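Local coordinates for protein putative alpha-L-fucosidase (Bacteroides thetaiotaomicron, PDB 3EYP) that is probably an alpha-L-fucosidase of glycosyl hydrolase family 29, which would remove alpha-linked L-fucose from glycans, at residues Leu54-Met60 against Val105-Phe109; Lys64-Ile68 against Ala312-Lys316; Asp269-Val275 against His305-His311. One frame throughout, in Å; residues are numbered along the deposited sequence.

Interaction 1 of 3, residues Leu54-Met60 against Val105-Phe109; sequences LDCRQWM and VVREF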
# COMPACT_ATOMS: atom_id res chain seq x y z
N LEU A 54 3.05 20.93 17.82
CA LEU A 54 2.37 20.13 16.78
C LEU A 54 2.26 20.92 15.49
O LEU A 54 1.88 22.10 15.45
CB LEU A 54 0.98 19.68 17.24
CG LEU A 54 0.10 19.03 16.17
CD1 LEU A 54 0.50 17.52 16.08
CD2 LEU A 54 -1.41 19.15 16.39
N ASP A 55 2.65 20.25 14.42
CA ASP A 55 2.61 20.86 13.08
C ASP A 55 2.47 19.82 12.00
O ASP A 55 3.43 19.18 11.58
CB ASP A 55 3.87 21.67 12.79
CG ASP A 55 3.76 22.50 11.54
OD1 ASP A 55 2.76 22.41 10.81
OD2 ASP A 55 4.69 23.28 11.29
N CYS A 56 1.23 19.63 11.65
CA CYS A 56 0.86 18.65 10.57
C CYS A 56 1.47 19.03 9.20
O CYS A 56 1.57 18.20 8.29
CB CYS A 56 -0.63 18.49 10.46
SG CYS A 56 -1.36 17.64 11.92
N ARG A 57 1.88 20.29 9.08
CA ARG A 57 2.53 20.76 7.85
C ARG A 57 3.90 20.11 7.75
O ARG A 57 4.35 19.68 6.66
CB ARG A 57 2.62 22.30 7.78
CG ARG A 57 1.21 23.03 7.76
CD ARG A 57 1.37 24.56 7.74
NE ARG A 57 1.69 25.00 6.39
CZ ARG A 57 2.89 25.38 5.95
NH1 ARG A 57 3.02 25.73 4.69
NH2 ARG A 57 3.95 25.48 6.75
N GLN A 58 4.52 19.99 8.90
CA GLN A 58 5.84 19.35 9.02
C GLN A 58 5.73 17.89 8.53
O GLN A 58 6.60 17.36 7.85
CB GLN A 58 6.40 19.41 10.42
CG GLN A 58 7.82 18.89 10.52
CD GLN A 58 7.93 17.56 11.23
OE1 GLN A 58 6.93 16.96 11.57
NE2 GLN A 58 9.14 17.11 11.47
N TRP A 59 4.62 17.26 8.90
CA TRP A 59 4.36 15.86 8.53
C TRP A 59 4.25 15.82 7.03
O TRP A 59 4.77 14.90 6.43
CB TRP A 59 3.09 15.29 9.12
CG TRP A 59 2.89 15.38 10.59
CD1 TRP A 59 3.72 15.98 11.51
CD2 TRP A 59 1.77 14.93 11.30
NE1 TRP A 59 3.20 15.89 12.75
CE2 TRP A 59 1.99 15.25 12.67
CE3 TRP A 59 0.62 14.23 10.94
CZ2 TRP A 59 1.08 14.93 13.68
CZ3 TRP A 59 -0.31 13.92 11.94
CH2 TRP A 59 -0.06 14.25 13.32
N MET A 60 3.56 16.81 6.44
CA MET A 60 3.32 16.79 4.98
C MET A 60 4.63 17.03 4.24
O MET A 60 4.84 16.53 3.16
CB MET A 60 2.30 17.82 4.50
CG MET A 60 0.81 17.62 4.89
SD MET A 60 0.13 15.95 4.92
CE MET A 60 -0.34 15.79 6.62
N VAL A 105 -6.95 17.71 16.20
CA VAL A 105 -5.83 17.19 15.45
C VAL A 105 -6.28 16.70 14.05
O VAL A 105 -5.60 16.95 13.06
CB VAL A 105 -5.05 16.09 16.21
CG1 VAL A 105 -3.87 15.69 15.40
CG2 VAL A 105 -4.60 16.61 17.60
N VAL A 106 -7.46 16.12 13.99
CA VAL A 106 -8.01 15.66 12.70
C VAL A 106 -8.15 16.88 11.74
O VAL A 106 -7.70 16.84 10.61
CB VAL A 106 -9.31 14.84 12.79
CG1 VAL A 106 -9.73 14.38 11.42
CG2 VAL A 106 -9.09 13.51 13.65
N ARG A 107 -8.68 17.96 12.26
CA ARG A 107 -8.78 19.24 11.54
C ARG A 107 -7.41 19.67 10.97
O ARG A 107 -7.27 19.87 9.80
CB ARG A 107 -9.30 20.36 12.43
CG ARG A 107 -9.74 21.67 11.72
CD ARG A 107 -10.66 21.46 10.51
NE ARG A 107 -12.00 21.07 10.95
CZ ARG A 107 -12.90 20.47 10.19
NH1 ARG A 107 -12.66 20.22 8.92
NH2 ARG A 107 -14.08 20.14 10.69
N GLU A 108 -6.44 19.85 11.85
CA GLU A 108 -5.06 20.22 11.45
C GLU A 108 -4.50 19.31 10.35
O GLU A 108 -3.89 19.75 9.37
CB GLU A 108 -4.14 20.22 12.69
CG GLU A 108 -4.67 21.22 13.75
CD GLU A 108 -3.66 21.77 14.73
OE1 GLU A 108 -2.44 21.75 14.46
OE2 GLU A 108 -4.13 22.31 15.76
N PHE A 109 -4.68 18.03 10.57
CA PHE A 109 -4.29 16.99 9.63
C PHE A 109 -4.88 17.17 8.24
O PHE A 109 -4.15 17.31 7.24
CB PHE A 109 -4.59 15.58 10.20
CG PHE A 109 -4.36 14.46 9.23
CD1 PHE A 109 -3.06 14.09 8.83
CD2 PHE A 109 -5.42 13.77 8.71
CE1 PHE A 109 -2.87 13.07 7.91
CE2 PHE A 109 -5.22 12.77 7.81
CZ PHE A 109 -3.93 12.42 7.42
O HOH W 1 -0.85 22.86 16.20
O HOH W 2 -0.80 21.61 12.42
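Cys56 and Phe109 bring the two backbones closest, CA to CA 5.5 Å. The short helical segments 56-60 and 105-109 run at 42° to each other, with their axes 10.4 Å apart at closest approach. No direct hydrogen bond joins them. Cys56 SG fills the middle. Set anti to the carbonyl carbon (chi1 -69°), it lies 3.6 Å from Phe109 N and also touches the CB atoms of Glu108 and Phe109. SG also sits over one face of the Trp59 ring, near its rim. One turn further along the helix, Met60 CE rests 3.9 Å from Phe109 CD1. Trp59 CZ3 approaches the same CD1 obliquely, a plain apolar touch. Trp59 NE1 is hydrogen-bonded to Gly302 O.

At the other end Leu54 CD2 packs against Val105 CG2 and lies 3.4 Å from Glu108 OE1. Two waters make the polar link. Both donate to Glu108 OE1: one also donates to Leu54 O, the other accepts from Cys56 N. Glu108 OE2 forms a salt bridge with Lys99. Asp55 caps the first helix by accepting from Arg57 N. Phe109 reaches inward to strand 70-76. Such side-by-side packing of successive helices outside a parallel strand ring is typical of a TIM barrel.

Interaction 2 of 3, residues Lys64-Ile68 against Ala312-Lys316; sequences KAAGI and AALLK
Ala66 and Ala312 pack their methyl groups together, CB to CB 3.8 Å, where helix 56-65 ends against helix 306-323. The first helix closes in a Schellman motif. Gly67 leaves the helical conformation there with a positive phi of 65°, and its N bonds back to Lys64 O. The turn then leads to strand 70-76 of the TIM-type barrel, so the contact joins the end of an early helix to the last helix of the barrel.

The tight part is built from alanines and the base of Lys316. The backbones come within 4.4 Å, measured from Ala66 CA to Ala313 CA, a distance that small side chains permit. Ala66 CB also touches Ala312 O at 3.7 Å. Inward of this pair, Ala312 and Ile68 both lie on Phe296. No direct hydrogen bond crosses the contact. A water does the joining, donating to both Ala66 O and Ala312 O. Ala312 O therefore has two donors, the water and Lys316 N of its own helix.

The outer side is looser and more exposed. Ala65 CB lies 4.2 Å from Ala313 CB, a light touch between two methyls. Lys316 covers the rest with its methylene chain, not its charge. Its CG is anti to the backbone N (chi1 164°), and the chain then bends at chi2 (63°) and runs alongside the turn. CG lies by Ala65 O, and CD and CE pass Gly67 CA, which carries no side chain. The amine at the end forms a salt bridge with Asp320, one turn further along the same helix. A glycerol, probably from the crystallisation liquor, lies about 5 Å from this lysine side chain. The chain thus loosens outward from its tight base, where Lys316 CB rests 3.5 Å from Ala66 O.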
# COMPACT_ATOMS: atom_id res chain seq x y z
N LYS A 64 6.16 14.89 1.21
CA LYS A 64 6.53 15.47 -0.08
C LYS A 64 7.92 14.98 -0.47
O LYS A 64 8.13 14.46 -1.57
CB LYS A 64 6.51 17.00 -0.06
CG LYS A 64 5.16 17.52 0.00
CD LYS A 64 4.46 17.43 -1.34
CE LYS A 64 3.10 18.10 -1.29
NZ LYS A 64 2.43 18.01 -2.61
N ALA A 65 8.86 15.11 0.45
CA ALA A 65 10.24 14.74 0.17
C ALA A 65 10.35 13.26 -0.09
O ALA A 65 11.36 12.78 -0.64
CB ALA A 65 11.19 15.11 1.30
N ALA A 66 9.35 12.53 0.36
CA ALA A 66 9.43 11.09 0.29
C ALA A 66 8.65 10.51 -0.85
O ALA A 66 8.64 9.31 -1.03
CB ALA A 66 9.03 10.46 1.56
N GLY A 67 8.05 11.39 -1.62
CA GLY A 67 7.19 11.05 -2.74
C GLY A 67 5.90 10.31 -2.43
O GLY A 67 5.40 9.56 -3.27
N ILE A 68 5.38 10.52 -1.22
CA ILE A 68 4.15 9.82 -0.72
C ILE A 68 2.90 10.66 -0.94
O ILE A 68 2.81 11.78 -0.40
CB ILE A 68 4.29 9.41 0.81
CG1 ILE A 68 5.45 8.42 1.01
CG2 ILE A 68 2.95 8.78 1.40
CD1 ILE A 68 5.92 8.15 2.53
N ALA A 312 13.21 7.89 4.60
CA ALA A 312 12.14 8.02 3.63
C ALA A 312 12.52 8.90 2.43
O ALA A 312 12.22 8.58 1.25
CB ALA A 312 10.84 8.57 4.29
N ALA A 313 13.16 10.01 2.72
CA ALA A 313 13.63 10.91 1.63
C ALA A 313 14.70 10.21 0.74
O ALA A 313 14.67 10.29 -0.47
CB ALA A 313 14.16 12.28 2.18
N LEU A 314 15.63 9.53 1.39
CA LEU A 314 16.71 8.82 0.67
C LEU A 314 16.13 7.64 -0.13
O LEU A 314 16.55 7.35 -1.23
CB LEU A 314 17.79 8.33 1.65
CG LEU A 314 18.57 9.44 2.37
CD1 LEU A 314 19.53 8.90 3.47
CD2 LEU A 314 19.28 10.34 1.34
N LEU A 315 15.16 6.93 0.44
CA LEU A 315 14.50 5.86 -0.33
C LEU A 315 13.93 6.43 -1.62
O LEU A 315 14.01 5.82 -2.69
CB LEU A 315 13.42 5.17 0.50
CG LEU A 315 12.49 4.13 -0.17
CD1 LEU A 315 13.21 2.90 -0.64
CD2 LEU A 315 11.36 3.82 0.80
N LYS A 316 13.36 7.61 -1.54
CA LYS A 316 12.68 8.21 -2.73
C LYS A 316 13.73 8.53 -3.81
O LYS A 316 13.57 8.23 -5.01
CB LYS A 316 11.91 9.48 -2.36
CG LYS A 316 11.52 10.35 -3.52
CD LYS A 316 10.56 9.62 -4.45
CE LYS A 316 9.93 10.54 -5.51
NZ LYS A 316 9.15 9.63 -6.46
O HOH W 3 9.86 7.30 0.30

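Interaction 3 of 3, residues Asp269-Val275 against His305-His311; sequences DSRVKSV and HSTDSLH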
# COMPACT_ATOMS: atom_id res chain seq x y z
N ASP A 269 14.65 6.01 18.49
CA ASP A 269 15.22 6.98 17.53
C ASP A 269 16.42 6.32 16.89
O ASP A 269 16.68 6.52 15.73
CB ASP A 269 15.67 8.30 18.15
CG ASP A 269 14.52 9.22 18.48
OD1 ASP A 269 13.32 8.94 18.15
OD2 ASP A 269 14.81 10.25 19.13
N SER A 270 17.12 5.49 17.62
CA SER A 270 18.35 4.89 17.07
C SER A 270 18.06 3.58 16.34
O SER A 270 18.99 2.86 16.00
CB SER A 270 19.34 4.55 18.17
OG SER A 270 18.62 3.81 19.20
N ARG A 271 16.78 3.27 16.18
CA ARG A 271 16.34 1.96 15.63
C ARG A 271 15.42 2.09 14.42
O ARG A 271 14.63 1.19 14.11
CB ARG A 271 15.60 1.16 16.70
CG ARG A 271 16.39 0.88 17.98
CD ARG A 271 17.43 -0.18 17.75
NE ARG A 271 18.28 -0.28 18.92
CZ ARG A 271 18.00 -1.05 19.98
NH1 ARG A 271 16.90 -1.81 19.97
NH2 ARG A 271 18.82 -1.09 21.02
N VAL A 272 15.46 3.23 13.79
CA VAL A 272 14.71 3.43 12.55
C VAL A 272 15.27 2.54 11.45
O VAL A 272 16.49 2.37 11.28
CB VAL A 272 14.73 4.92 12.05
CG1 VAL A 272 14.00 5.05 10.71
CG2 VAL A 272 14.11 5.91 13.08
N LYS A 273 14.39 1.96 10.68
CA LYS A 273 14.80 1.10 9.61
C LYS A 273 15.74 1.84 8.68
O LYS A 273 15.58 3.02 8.37
CB LYS A 273 13.58 0.52 8.87
CG LYS A 273 12.91 -0.58 9.70
CD LYS A 273 11.58 -1.00 9.10
CE LYS A 273 11.07 -2.27 9.77
NZ LYS A 273 10.31 -1.93 10.95
N SER A 274 16.72 1.10 8.19
CA SER A 274 17.73 1.68 7.31
C SER A 274 17.12 1.84 5.92
O SER A 274 16.12 1.24 5.62
CB SER A 274 18.95 0.76 7.25
OG SER A 274 18.61 -0.43 6.53
N VAL A 275 17.74 2.69 5.11
CA VAL A 275 17.29 2.90 3.73
C VAL A 275 17.28 1.59 2.95
O VAL A 275 16.33 1.30 2.22
CB VAL A 275 18.17 3.99 2.99
CG1 VAL A 275 17.76 4.17 1.54
CG2 VAL A 275 18.12 5.29 3.77
N HIS A 305 10.14 12.55 13.52
CA HIS A 305 11.58 12.54 13.79
C HIS A 305 12.41 12.66 12.50
O HIS A 305 12.10 12.13 11.40
CB HIS A 305 12.00 11.30 14.63
CG HIS A 305 13.41 11.32 15.10
ND1 HIS A 305 13.89 12.29 15.97
CD2 HIS A 305 14.43 10.47 14.88
CE1 HIS A 305 15.18 12.05 16.20
NE2 HIS A 305 15.52 10.94 15.57
N SER A 306 13.51 13.33 12.67
CA SER A 306 14.46 13.55 11.58
C SER A 306 14.94 12.30 10.87
O SER A 306 15.00 12.22 9.66
CB SER A 306 15.68 14.36 12.05
OG SER A 306 16.39 13.83 13.17
N THR A 307 15.29 11.30 11.65
CA THR A 307 15.81 10.08 11.02
C THR A 307 14.76 9.45 10.12
O THR A 307 15.02 9.04 8.98
CB THR A 307 16.32 9.10 12.06
OG1 THR A 307 17.29 9.78 12.84
CG2 THR A 307 16.97 7.88 11.41
N ASP A 308 13.56 9.38 10.62
CA ASP A 308 12.44 8.78 9.91
C ASP A 308 12.29 9.48 8.58
O ASP A 308 12.12 8.88 7.52
CB ASP A 308 11.12 8.97 10.71
CG ASP A 308 11.18 8.42 12.14
OD1 ASP A 308 12.25 8.53 12.76
OD2 ASP A 308 10.15 7.91 12.68
N SER A 309 12.31 10.79 8.69
CA SER A 309 12.15 11.66 7.52
C SER A 309 13.29 11.50 6.49
O SER A 309 13.06 11.48 5.24
CB SER A 309 12.01 13.13 7.92
OG SER A 309 10.78 13.41 8.59
N LEU A 310 14.49 11.39 7.03
CA LEU A 310 15.72 11.26 6.22
C LEU A 310 15.69 9.98 5.38
O LEU A 310 15.92 9.99 4.18
CB LEU A 310 16.95 11.18 7.13
CG LEU A 310 18.30 11.02 6.41
CD1 LEU A 310 18.51 12.21 5.49
CD2 LEU A 310 19.40 10.84 7.44
N HIS A 311 15.46 8.87 6.07
CA HIS A 311 15.46 7.56 5.44
C HIS A 311 14.42 7.39 4.34
O HIS A 311 14.71 6.79 3.34
CB HIS A 311 15.36 6.46 6.50
CG HIS A 311 16.60 6.34 7.35
ND1 HIS A 311 16.83 5.29 8.20
CD2 HIS A 311 17.65 7.19 7.50
CE1 HIS A 311 17.99 5.49 8.83
NE2 HIS A 311 18.49 6.64 8.43
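His305 lays its imidazole ring against the carboxylate of Asp269, the two planes only 9° apart. Asp269 CG stands 3.5 Å above the ring plane, nearer the rim than the centre, and OD2 lies over the same face near CE1. Ser306 OG is on the opposite face, and Asp308 OD1 lies at the ring edge, in plane. His305 is the N-cap residue of helix 306-323, the last helix of the TIM-type barrel. The facing segment 269-275 is the end of the loop that leads from strand 253-257 into helix 275-283.

The carboxylates of Asp269 and Asp308 face a shared arginine. Arg259 forms a salt bridge with each, which probably offsets the like charges of the two aspartates. With an alanine here in place of His305, the Asp269 carboxylate would probably lose the flat surface it stacks on, and a gap would be likely to open beside Arg259.

Val272 is the apolar centre. Its CB and CG2 pack on Thr307 CG2, the two side chains lying alongside and pointing opposite ways. CG2 also comes within 3.2 Å of Asp308 OD1, a tight approach. CG1, anti to the backbone N (chi1 177°), turns toward the His311 ring instead.

His311 supplies the hydrogen bond across the contact. Thr307 CG2, one turn earlier in the helix, lies over one face of its ring. Val275 CG2 sits obliquely beside the ring and 3.8 Å from His311 O. The carbonyl of Lys273 lies at the ring edge, while the lysine amine turns away to Ser257 O. The bond from His311 ND1 to Lys273 O is short and nearly straight, 2.6 Å with an N-H...O angle of 165°.

All three contacts lie outside the strands of one barrel, among its helices and the loops that join them. Interaction 1 is the buried one, interaction 2 is partly buried, and interaction 3 is near the surface. Helix 56-65 serves interaction 1 with its start and interaction 2 with its end. Helix 306-323 serves interactions 2 and 3, which touch where Leu314 CB meets Val275 CG2. The chemistry follows the place. Interaction 1 uses sulfur and aromatic groups, with waters bridging at one end. Interaction 2 relies on alanines, a lysine's methylene chain and one shared water. Interaction 3 has the sole direct hydrogen bond between paired segments, plus a stacked carboxylate. Helix 56-65 thus stands between helix 105-116 and helix 306-323.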